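Local coordinates for hypothetical 33.3 KDA protein IN ade3-ser2 intergenic region (Saccharomyces cerevisiae, PDB 1ODF) that is a probable ATP-dependent kinase of the P-loop type whose phosphate-accepting substrate is not yet known, with a structure closely resembling bacterial pantothenate kinase, at residues Lys6-Tyr11 and Leu271-Asp276; Asp124-Pro129 and Ile149-Asp154; Asn166-Gly171 and Lys253-Asp258. All coordinates share one frame; numbering follows the deposited sequence.

Interaction 1: residues Lys6-Tyr11 and Leu271-Asp276; sequences KTVLDY and LTLGID
Thr7 N gives the shortest polar bond, 2.9 Å to Asp10 OD1, in the first turn of the helix, from which Val8 and Tyr11 pack on Leu273. Thr7 OG1 returns the favour by accepting from Asp10 N, so the two residues form a capping box at the start of helix 8-24. The contact with the strand is itself apolar. Leu273 is the fork under the helix: its CD1 meets Val8 CB at 3.7 Å, while its CD2 lies 3.9 Å from Tyr11 CB, one turn further on. With chi1 at -57° and CG beside the backbone N, both methyls are raised toward the helix. To one side of this fork Val8 CG1 meets Ile275 CG2 at 4.0 Å; to the other, Leu271 CD2 tucks against Tyr11 O at 3.7 Å. The tyrosine ring leads away from the strand, with CB and the near side of the ring left against Leu273 CD2. Strand 269-275 pairs with strand 204-211 on one edge and 281-287 on the other, and helix 8-24 lies across its face. Val8 also touches Thr47 of helix 44-59, while Ile275 ends near Ser42 of the predicted ATP-binding loop, next to that helix.

Interaction 2: residues Asp124-Pro129 and Ile149-Asp154; sequences DTVVLP and IKLPVD
Val126 has chi1 at 57°, which wedges CG1 between its own backbone N and carbonyl carbon and turns it to Ile149; Ile149, with chi1 at -58° and an extended chain, sends CD1 along to Leu128. The results are a 3.9 Å contact between Val126 CG1 and Ile149 CB and a further one, 3.8 Å, between Ile149 CD1 and Leu128 CD1. Leu128 CD2 is nearly as close to the same Ile149 CD1, so the isoleucine tip sits against both branches of the leucine fork. The backbones are antiparallel, with Val126 and Ile149 as a hydrogen-bonded pair. Ile149 N reaches Val126 O at 3.0 Å, in the carbonyl plane and almost straight. The return bond, from Val126 N to Ile149 O, is less surely placed because Leu151 CD2 is modelled too near that nitrogen; the fine packing of this leucine tip is therefore doubtful. Thr125 and Lys150 form the next, non-hydrogen-bonded pair, on the other face of the ribbon. Beyond them Leu151 N bonds to Asp124 O at 3.0 Å; it is nearly straight at the hydrogen but comes in 52° above the carbonyl plane, as the chain heads into the cis peptide before Pro152. Strand 125-132 is the middle of a small three-stranded antiparallel sheet, with 147-150 along one edge and 141-142 along the other. Its Val126 and Leu128 rest on Thr113 and Val110 of helix 104-114, and Leu128 and Ile149 together pack on Phe156 of strand 155-160, which belongs to the main, mixed sheet.

Interaction 3: residues Asn166-Gly171 and Lys253-Asp258; sequences NPILQG and KLYLND
Tyr255 and Leu254 turn from helix 249-262 of this P-loop kinase fold onto Asn166, Pro167 and Ile168, in the long loop between strand 155-160 and helix 182-195. The firm half is built on Ile168, Leu254 and the Tyr255 ring. A bend in the Ile168 chain, chi2 -56°, carries CD1 to within 3.9 Å of Leu254 CD2, and its CG1 stands 4.2 Å from Tyr255 CE2. Leu254 CB lies over the centre of the tyrosine ring, closing one face from within the helix itself. Asn166 O approaches the ring obliquely, 3.1 Å from Tyr255 CD2. The phenol end is held by helix 182-195: Tyr255 OH bonds to Asn186 OD1, which also takes the backbone N-H of Ile168, so one amide oxygen pins helix and loop together. A phenylalanine here would keep the ring but is likely to leave Asn186 OD1 with only the loop amide of these two partners and the helix without that polar link. Toward Asp258 the contact is looser, and no direct hydrogen bond joins loop to helix there. The Asn166 side chain turns away, its OD1 to Trp197 NE1, and two waters span the gap instead. One accepts from Asn166 N at 2.9 Å and donates to Tyr255 O at 3.1 Å. The second lies in the plane of the Tyr255 ring, at its edge, 2.6 Å from Asn166 O and only weakly linked to Asp258 OD2 at 3.5 Å.

In the fold
From the N terminus, the first turn of helix 8-24 opens interaction 1, which closes only at strand 269-275 near the end of the chain. That long loop holds the other two contacts. Interaction 2 is a short excursion, pairing strand 125-132 with 147-150 before the chain re-enters the main sheet at 155-160. Interaction 3 then opens in the loop after that strand and closes on helix 249-262, just before strand 269-275 begins. Interactions 2 and 3 thus follow in series without crossing, on opposite sides of the chain's centre. Interaction 1 ties the N-terminal helix to the main sheet, interaction 2 holds two strands of the small sheet together, and interaction 3 joins a late helix to the loop after strand 155-160.

Interaction 1: residues Lys6-Tyr11 and Leu271-Asp276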
loop_
_atom_site.group_PDB
_atom_site.type_symbol
_atom_site.label_atom_id
_atom_site.label_comp_id
_atom_site.label_asym_id
_atom_site.label_seq_id
_atom_site.Cartn_x
_atom_site.Cartn_y
_atom_site.Cartn_z
ATOM N N LYS A 6 10.757 -16.688 14.935
ATOM C CA LYS A 6 9.519 -16.284 14.271
ATOM C C LYS A 6 9.734 -15.214 13.201
ATOM O O LYS A 6 10.424 -14.213 13.415
ATOM C CB LYS A 6 8.498 -15.805 15.313
ATOM C CG LYS A 6 8.067 -16.924 16.256
ATOM C CD LYS A 6 7.391 -16.430 17.530
ATOM C CE LYS A 6 5.932 -16.104 17.318
ATOM N NZ LYS A 6 5.236 -15.981 18.628
ATOM N N THR A 7 9.137 -15.452 12.040
ATOM C CA THR A 7 9.224 -14.540 10.903
ATOM C C THR A 7 8.079 -13.531 10.950
ATOM O O THR A 7 7.190 -13.628 11.794
ATOM C CB THR A 7 9.105 -15.307 9.577
ATOM O OG1 THR A 7 7.836 -15.975 9.543
ATOM C CG2 THR A 7 10.218 -16.342 9.448
ATOM N N VAL A 8 8.103 -12.573 10.033
ATOM C CA VAL A 8 7.049 -11.571 9.971
ATOM C C VAL A 8 5.716 -12.290 9.802
ATOM O O VAL A 8 4.707 -11.889 10.375
ATOM C CB VAL A 8 7.256 -10.606 8.787
ATOM C CG1 VAL A 8 8.552 -9.845 8.954
ATOM C CG2 VAL A 8 7.274 -11.376 7.492
ATOM N N LEU A 9 5.733 -13.371 9.026
ATOM C CA LEU A 9 4.543 -14.173 8.766
ATOM C C LEU A 9 3.997 -14.760 10.073
ATOM O O LEU A 9 2.792 -14.723 10.333
ATOM C CB LEU A 9 4.889 -15.322 7.823
ATOM C CG LEU A 9 3.910 -15.719 6.711
ATOM C CD1 LEU A 9 4.148 -17.195 6.391
ATOM C CD2 LEU A 9 2.462 -15.508 7.113
ATOM N N ASP A 10 4.899 -15.319 10.875
ATOM C CA ASP A 10 4.538 -15.915 12.150
ATOM C C ASP A 10 3.800 -14.906 13.026
ATOM O O ASP A 10 2.747 -15.207 13.590
ATOM C CB ASP A 10 5.801 -16.391 12.869
ATOM C CG ASP A 10 6.449 -17.589 12.191
ATOM O OD1 ASP A 10 7.620 -17.878 12.514
ATOM O OD2 ASP A 10 5.793 -18.249 11.349
ATOM N N TYR A 11 4.359 -13.707 13.132
ATOM C CA TYR A 11 3.746 -12.672 13.940
ATOM C C TYR A 11 2.426 -12.209 13.346
ATOM O O TYR A 11 1.448 -12.006 14.064
ATOM C CB TYR A 11 4.687 -11.480 14.082
ATOM C CG TYR A 11 5.838 -11.733 15.021
ATOM C CD1 TYR A 11 7.140 -11.875 14.543
ATOM C CD2 TYR A 11 5.624 -11.838 16.396
ATOM C CE1 TYR A 11 8.201 -12.111 15.408
ATOM C CE2 TYR A 11 6.674 -12.075 17.270
ATOM C CZ TYR A 11 7.960 -12.210 16.770
ATOM O OH TYR A 11 9.003 -12.442 17.640
ATOM N N LEU A 271 -0.583 -4.030 14.210
ATOM C CA LEU A 271 0.619 -4.780 14.525
ATOM C C LEU A 271 1.774 -4.079 13.818
ATOM O O LEU A 271 1.736 -3.901 12.599
ATOM C CB LEU A 271 0.512 -6.223 14.021
ATOM C CG LEU A 271 1.824 -7.031 13.979
ATOM C CD1 LEU A 271 2.318 -7.286 15.385
ATOM C CD2 LEU A 271 1.598 -8.360 13.252
ATOM N N THR A 272 2.785 -3.663 14.576
ATOM C CA THR A 272 3.944 -3.008 13.978
ATOM C C THR A 272 5.159 -3.925 14.119
ATOM O O THR A 272 5.455 -4.436 15.204
ATOM C CB THR A 272 4.260 -1.631 14.637
ATOM O OG1 THR A 272 3.154 -0.732 14.458
ATOM C CG2 THR A 272 5.500 -1.014 13.998
ATOM N N LEU A 273 5.849 -4.140 13.005
ATOM C CA LEU A 273 7.022 -4.998 12.975
ATOM C C LEU A 273 8.244 -4.227 12.507
ATOM O O LEU A 273 8.221 -3.586 11.448
ATOM C CB LEU A 273 6.803 -6.176 12.023
ATOM C CG LEU A 273 5.630 -7.137 12.217
ATOM C CD1 LEU A 273 5.696 -8.203 11.141
ATOM C CD2 LEU A 273 5.689 -7.776 13.589
ATOM N N GLY A 274 9.305 -4.286 13.304
ATOM C CA GLY A 274 10.536 -3.614 12.941
ATOM C C GLY A 274 11.475 -4.650 12.360
ATOM O O GLY A 274 11.762 -5.647 13.016
ATOM N N ILE A 275 11.945 -4.435 11.134
ATOM C CA ILE A 275 12.846 -5.402 10.508
ATOM C C ILE A 275 14.141 -4.761 10.042
ATOM O O ILE A 275 14.182 -3.569 9.741
ATOM C CB ILE A 275 12.189 -6.099 9.299
ATOM C CG1 ILE A 275 12.075 -5.122 8.123
ATOM C CG2 ILE A 275 10.822 -6.621 9.692
ATOM C CD1 ILE A 275 11.546 -5.758 6.847
ATOM N N ASP A 276 15.195 -5.573 9.980
ATOM C CA ASP A 276 16.518 -5.111 9.564
ATOM C C ASP A 276 16.807 -5.418 8.095
ATOM O O ASP A 276 15.969 -5.997 7.395
ATOM C CB ASP A 276 17.593 -5.757 10.443
ATOM C CG ASP A 276 17.674 -7.274 10.264
ATOM O OD1 ASP A 276 18.374 -7.926 11.073
ATOM O OD2 ASP A 276 17.052 -7.818 9.322
#

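Interaction 2: residues Asp124-Pro129 and Ile149-Asp154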
loop_
_atom_site.group_PDB
_atom_site.type_symbol
_atom_site.label_atom_id
_atom_site.label_comp_id
_atom_site.label_asym_id
_atom_site.label_seq_id
_atom_site.Cartn_x
_atom_site.Cartn_y
_atom_site.Cartn_z
ATOM N N ASP A 124 -23.704 -9.378 -8.003
ATOM C CA ASP A 124 -23.257 -10.504 -7.194
ATOM C C ASP A 124 -21.737 -10.429 -7.078
ATOM O O ASP A 124 -21.115 -11.172 -6.312
ATOM C CB ASP A 124 -23.662 -11.820 -7.860
ATOM C CG ASP A 124 -25.146 -11.876 -8.190
ATOM O OD1 ASP A 124 -25.977 -11.768 -7.257
ATOM O OD2 ASP A 124 -25.481 -12.031 -9.387
ATOM N N THR A 125 -21.148 -9.527 -7.857
ATOM C CA THR A 125 -19.708 -9.325 -7.858
ATOM C C THR A 125 -19.386 -7.866 -8.135
ATOM O O THR A 125 -20.184 -7.148 -8.736
ATOM C CB THR A 125 -19.012 -10.161 -8.944
ATOM O OG1 THR A 125 -19.369 -9.656 -10.238
ATOM C CG2 THR A 125 -19.421 -11.622 -8.838
ATOM N N VAL A 126 -18.217 -7.435 -7.673
ATOM C CA VAL A 126 -17.739 -6.077 -7.902
ATOM C C VAL A 126 -16.458 -6.274 -8.691
ATOM O O VAL A 126 -15.698 -7.205 -8.423
ATOM C CB VAL A 126 -17.418 -5.325 -6.579
ATOM C CG1 VAL A 126 -16.387 -6.098 -5.757
ATOM C CG2 VAL A 126 -16.902 -3.930 -6.892
ATOM N N VAL A 127 -16.225 -5.421 -9.675
ATOM C CA VAL A 127 -15.028 -5.555 -10.482
ATOM C C VAL A 127 -13.931 -4.584 -10.075
ATOM O O VAL A 127 -14.156 -3.378 -9.966
ATOM C CB VAL A 127 -15.342 -5.364 -11.983
ATOM C CG1 VAL A 127 -14.056 -5.381 -12.795
ATOM C CG2 VAL A 127 -16.263 -6.481 -12.460
ATOM N N LEU A 128 -12.744 -5.131 -9.839
ATOM C CA LEU A 128 -11.581 -4.332 -9.474
ATOM C C LEU A 128 -10.574 -4.407 -10.619
ATOM O O LEU A 128 -10.457 -5.432 -11.294
ATOM C CB LEU A 128 -10.948 -4.845 -8.180
ATOM C CG LEU A 128 -11.627 -4.363 -6.891
ATOM C CD1 LEU A 128 -12.964 -5.077 -6.696
ATOM C CD2 LEU A 128 -10.697 -4.622 -5.718
ATOM N N PRO A 129 -9.838 -3.313 -10.860
ATOM C CA PRO A 129 -8.854 -3.293 -11.942
ATOM C C PRO A 129 -7.581 -4.078 -11.676
ATOM O O PRO A 129 -7.257 -4.426 -10.536
ATOM C CB PRO A 129 -8.570 -1.809 -12.112
ATOM C CG PRO A 129 -8.640 -1.314 -10.708
ATOM C CD PRO A 129 -9.887 -2.009 -10.176
ATOM N N ILE A 149 -14.904 -9.858 -7.401
ATOM C CA ILE A 149 -15.025 -10.334 -6.032
ATOM C C ILE A 149 -16.494 -10.497 -5.662
ATOM O O ILE A 149 -17.319 -9.653 -6.008
ATOM C CB ILE A 149 -14.334 -9.351 -5.053
ATOM C CG1 ILE A 149 -12.856 -9.198 -5.446
ATOM C CG2 ILE A 149 -14.453 -9.868 -3.616
ATOM C CD1 ILE A 149 -12.087 -8.185 -4.622
ATOM N N LYS A 150 -16.816 -11.585 -4.963
ATOM C CA LYS A 150 -18.196 -11.854 -4.557
ATOM C C LYS A 150 -18.699 -10.899 -3.478
ATOM O O LYS A 150 -18.027 -10.675 -2.473
ATOM C CB LYS A 150 -18.340 -13.290 -4.039
ATOM C CG LYS A 150 -17.991 -14.379 -5.046
ATOM C CD LYS A 150 -18.159 -15.770 -4.436
ATOM C CE LYS A 150 -17.661 -16.868 -5.377
ATOM N NZ LYS A 150 -16.186 -16.793 -5.601
ATOM N N LEU A 151 -19.885 -10.341 -3.697
ATOM C CA LEU A 151 -20.505 -9.439 -2.738
ATOM C C LEU A 151 -21.551 -10.209 -1.926
ATOM O O LEU A 151 -22.201 -11.123 -2.432
ATOM C CB LEU A 151 -21.183 -8.270 -3.455
ATOM C CG LEU A 151 -20.308 -7.164 -4.057
ATOM C CD1 LEU A 151 -19.575 -6.409 -2.953
ATOM C CD2 LEU A 151 -19.321 -7.777 -5.015
ATOM N N PRO A 152 -21.698 -9.872 -0.639
ATOM C CA PRO A 152 -20.937 -8.832 0.060
ATOM C C PRO A 152 -19.512 -9.300 0.401
ATOM O O PRO A 152 -19.245 -10.496 0.493
ATOM C CB PRO A 152 -21.778 -8.582 1.306
ATOM C CG PRO A 152 -22.302 -9.956 1.611
ATOM C CD PRO A 152 -22.730 -10.451 0.238
ATOM N N VAL A 153 -18.600 -8.354 0.580
ATOM C CA VAL A 153 -17.227 -8.698 0.918
ATOM C C VAL A 153 -17.082 -8.737 2.438
ATOM O O VAL A 153 -17.459 -7.791 3.129
ATOM C CB VAL A 153 -16.238 -7.671 0.346
ATOM C CG1 VAL A 153 -14.802 -8.135 0.594
ATOM C CG2 VAL A 153 -16.500 -7.483 -1.139
ATOM N N ASP A 154 -16.549 -9.843 2.948
ATOM C CA ASP A 154 -16.354 -10.006 4.380
ATOM C C ASP A 154 -14.998 -9.469 4.855
ATOM O O ASP A 154 -14.913 -8.798 5.878
ATOM C CB ASP A 154 -16.507 -11.487 4.743
ATOM C CG ASP A 154 -17.938 -11.990 4.533
ATOM O OD1 ASP A 154 -18.833 -11.564 5.295
ATOM O OD2 ASP A 154 -18.162 -12.798 3.605
#

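Interaction 3: residues Asn166-Gly171 and Lys253-Asp258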
loop_
_atom_site.group_PDB
_atom_site.type_symbol
_atom_site.label_atom_id
_atom_site.label_comp_id
_atom_site.label_asym_id
_atom_site.label_seq_id
_atom_site.Cartn_x
_atom_site.Cartn_y
_atom_site.Cartn_z
ATOM N N ASN A 166 -0.409 10.251 6.212
ATOM C CA ASN A 166 -1.412 11.309 6.238
ATOM C C ASN A 166 -0.853 12.657 5.800
ATOM O O ASN A 166 0.265 13.039 6.160
ATOM C CB ASN A 166 -2.037 11.432 7.633
ATOM C CG ASN A 166 -2.860 10.196 8.016
ATOM O OD1 ASN A 166 -3.724 9.754 7.265
ATOM N ND2 ASN A 166 -2.588 9.646 9.188
ATOM N N PRO A 167 -1.639 13.396 5.012
ATOM C CA PRO A 167 -1.228 14.708 4.515
ATOM C C PRO A 167 -0.951 15.728 5.601
ATOM O O PRO A 167 -1.570 15.709 6.672
ATOM C CB PRO A 167 -2.398 15.117 3.618
ATOM C CG PRO A 167 -3.570 14.395 4.224
ATOM C CD PRO A 167 -2.984 13.043 4.525
ATOM N N ILE A 168 0.021 16.596 5.332
ATOM C CA ILE A 168 0.356 17.673 6.249
ATOM C C ILE A 168 -0.813 18.626 6.055
ATOM O O ILE A 168 -1.142 18.981 4.923
ATOM C CB ILE A 168 1.649 18.386 5.835
ATOM C CG1 ILE A 168 2.799 17.373 5.742
ATOM C CG2 ILE A 168 1.965 19.489 6.840
ATOM C CD1 ILE A 168 3.019 16.571 7.021
ATOM N N LEU A 169 -1.453 19.030 7.141
ATOM C CA LEU A 169 -2.611 19.903 7.025
ATOM C C LEU A 169 -2.366 21.353 7.394
ATOM O O LEU A 169 -2.901 22.261 6.759
ATOM C CB LEU A 169 -3.748 19.359 7.882
ATOM C CG LEU A 169 -4.219 17.970 7.455
ATOM C CD1 LEU A 169 -5.310 17.482 8.410
ATOM C CD2 LEU A 169 -4.719 18.026 6.011
ATOM N N GLN A 170 -1.546 21.569 8.412
ATOM C CA GLN A 170 -1.282 22.915 8.877
ATOM C C GLN A 170 0.159 23.365 8.696
ATOM O O GLN A 170 1.079 22.555 8.751
ATOM C CB GLN A 170 -1.661 23.016 10.351
ATOM C CG GLN A 170 -1.624 24.427 10.874
ATOM C CD GLN A 170 -1.092 24.523 12.302
ATOM O OE1 GLN A 170 0.121 24.423 12.540
ATOM N NE2 GLN A 170 -2.000 24.717 13.260
ATOM N N GLY A 171 0.333 24.671 8.493
ATOM C CA GLY A 171 1.650 25.255 8.315
ATOM C C GLY A 171 2.494 24.581 7.254
ATOM O O GLY A 171 3.708 24.446 7.424
ATOM N N LYS A 253 10.636 10.431 4.323
ATOM C CA LYS A 253 11.117 11.407 5.291
ATOM C C LYS A 253 9.995 12.256 5.885
ATOM O O LYS A 253 10.038 12.615 7.058
ATOM C CB LYS A 253 12.147 12.341 4.646
ATOM C CG LYS A 253 13.385 11.653 4.115
ATOM C CD LYS A 253 14.358 12.671 3.524
ATOM C CE LYS A 253 15.646 12.001 3.055
ATOM N NZ LYS A 253 16.684 12.993 2.608
ATOM N N LEU A 254 8.998 12.583 5.072
ATOM C CA LEU A 254 7.892 13.398 5.545
ATOM C C LEU A 254 6.842 12.673 6.399
ATOM O O LEU A 254 6.473 13.167 7.459
ATOM C CB LEU A 254 7.171 14.047 4.361
ATOM C CG LEU A 254 6.965 15.568 4.384
ATOM C CD1 LEU A 254 5.811 15.918 3.459
ATOM C CD2 LEU A 254 6.677 16.055 5.796
ATOM N N TYR A 255 6.387 11.500 5.950
ATOM C CA TYR A 255 5.313 10.779 6.640
ATOM C C TYR A 255 5.592 9.531 7.465
ATOM O O TYR A 255 4.833 9.229 8.385
ATOM C CB TYR A 255 4.230 10.394 5.627
ATOM C CG TYR A 255 3.882 11.462 4.616
ATOM C CD1 TYR A 255 4.246 11.328 3.274
ATOM C CD2 TYR A 255 3.144 12.583 4.989
ATOM C CE1 TYR A 255 3.870 12.286 2.324
ATOM C CE2 TYR A 255 2.760 13.544 4.055
ATOM C CZ TYR A 255 3.124 13.392 2.726
ATOM O OH TYR A 255 2.723 14.334 1.808
ATOM N N LEU A 256 6.650 8.796 7.145
ATOM C CA LEU A 256 6.924 7.545 7.848
ATOM C C LEU A 256 6.924 7.597 9.371
ATOM O O LEU A 256 6.375 6.714 10.028
ATOM C CB LEU A 256 8.239 6.924 7.363
ATOM C CG LEU A 256 8.461 5.488 7.879
ATOM C CD1 LEU A 256 7.349 4.569 7.340
ATOM C CD2 LEU A 256 9.827 4.970 7.451
ATOM N N ASN A 257 7.526 8.632 9.937
ATOM C CA ASN A 257 7.599 8.745 11.388
ATOM C C ASN A 257 6.224 8.852 12.079
ATOM O O ASN A 257 5.882 8.013 12.910
ATOM C CB ASN A 257 8.478 9.937 11.763
ATOM C CG ASN A 257 8.745 10.013 13.249
ATOM O OD1 ASN A 257 8.261 9.189 14.027
ATOM N ND2 ASN A 257 9.518 11.005 13.653
ATOM N N ASP A 258 5.445 9.875 11.741
ATOM C CA ASP A 258 4.120 10.038 12.351
ATOM C C ASP A 258 3.285 8.780 12.145
ATOM O O ASP A 258 2.676 8.263 13.084
ATOM C CB ASP A 258 3.364 11.225 11.746
ATOM C CG ASP A 258 4.140 12.519 11.836
ATOM O OD1 ASP A 258 4.751 12.770 12.900
ATOM O OD2 ASP A 258 4.126 13.287 10.842
HETATM O O HOH W 1 1.885 10.231 7.976
HETATM O O HOH W 2 1.779 13.141 8.289
#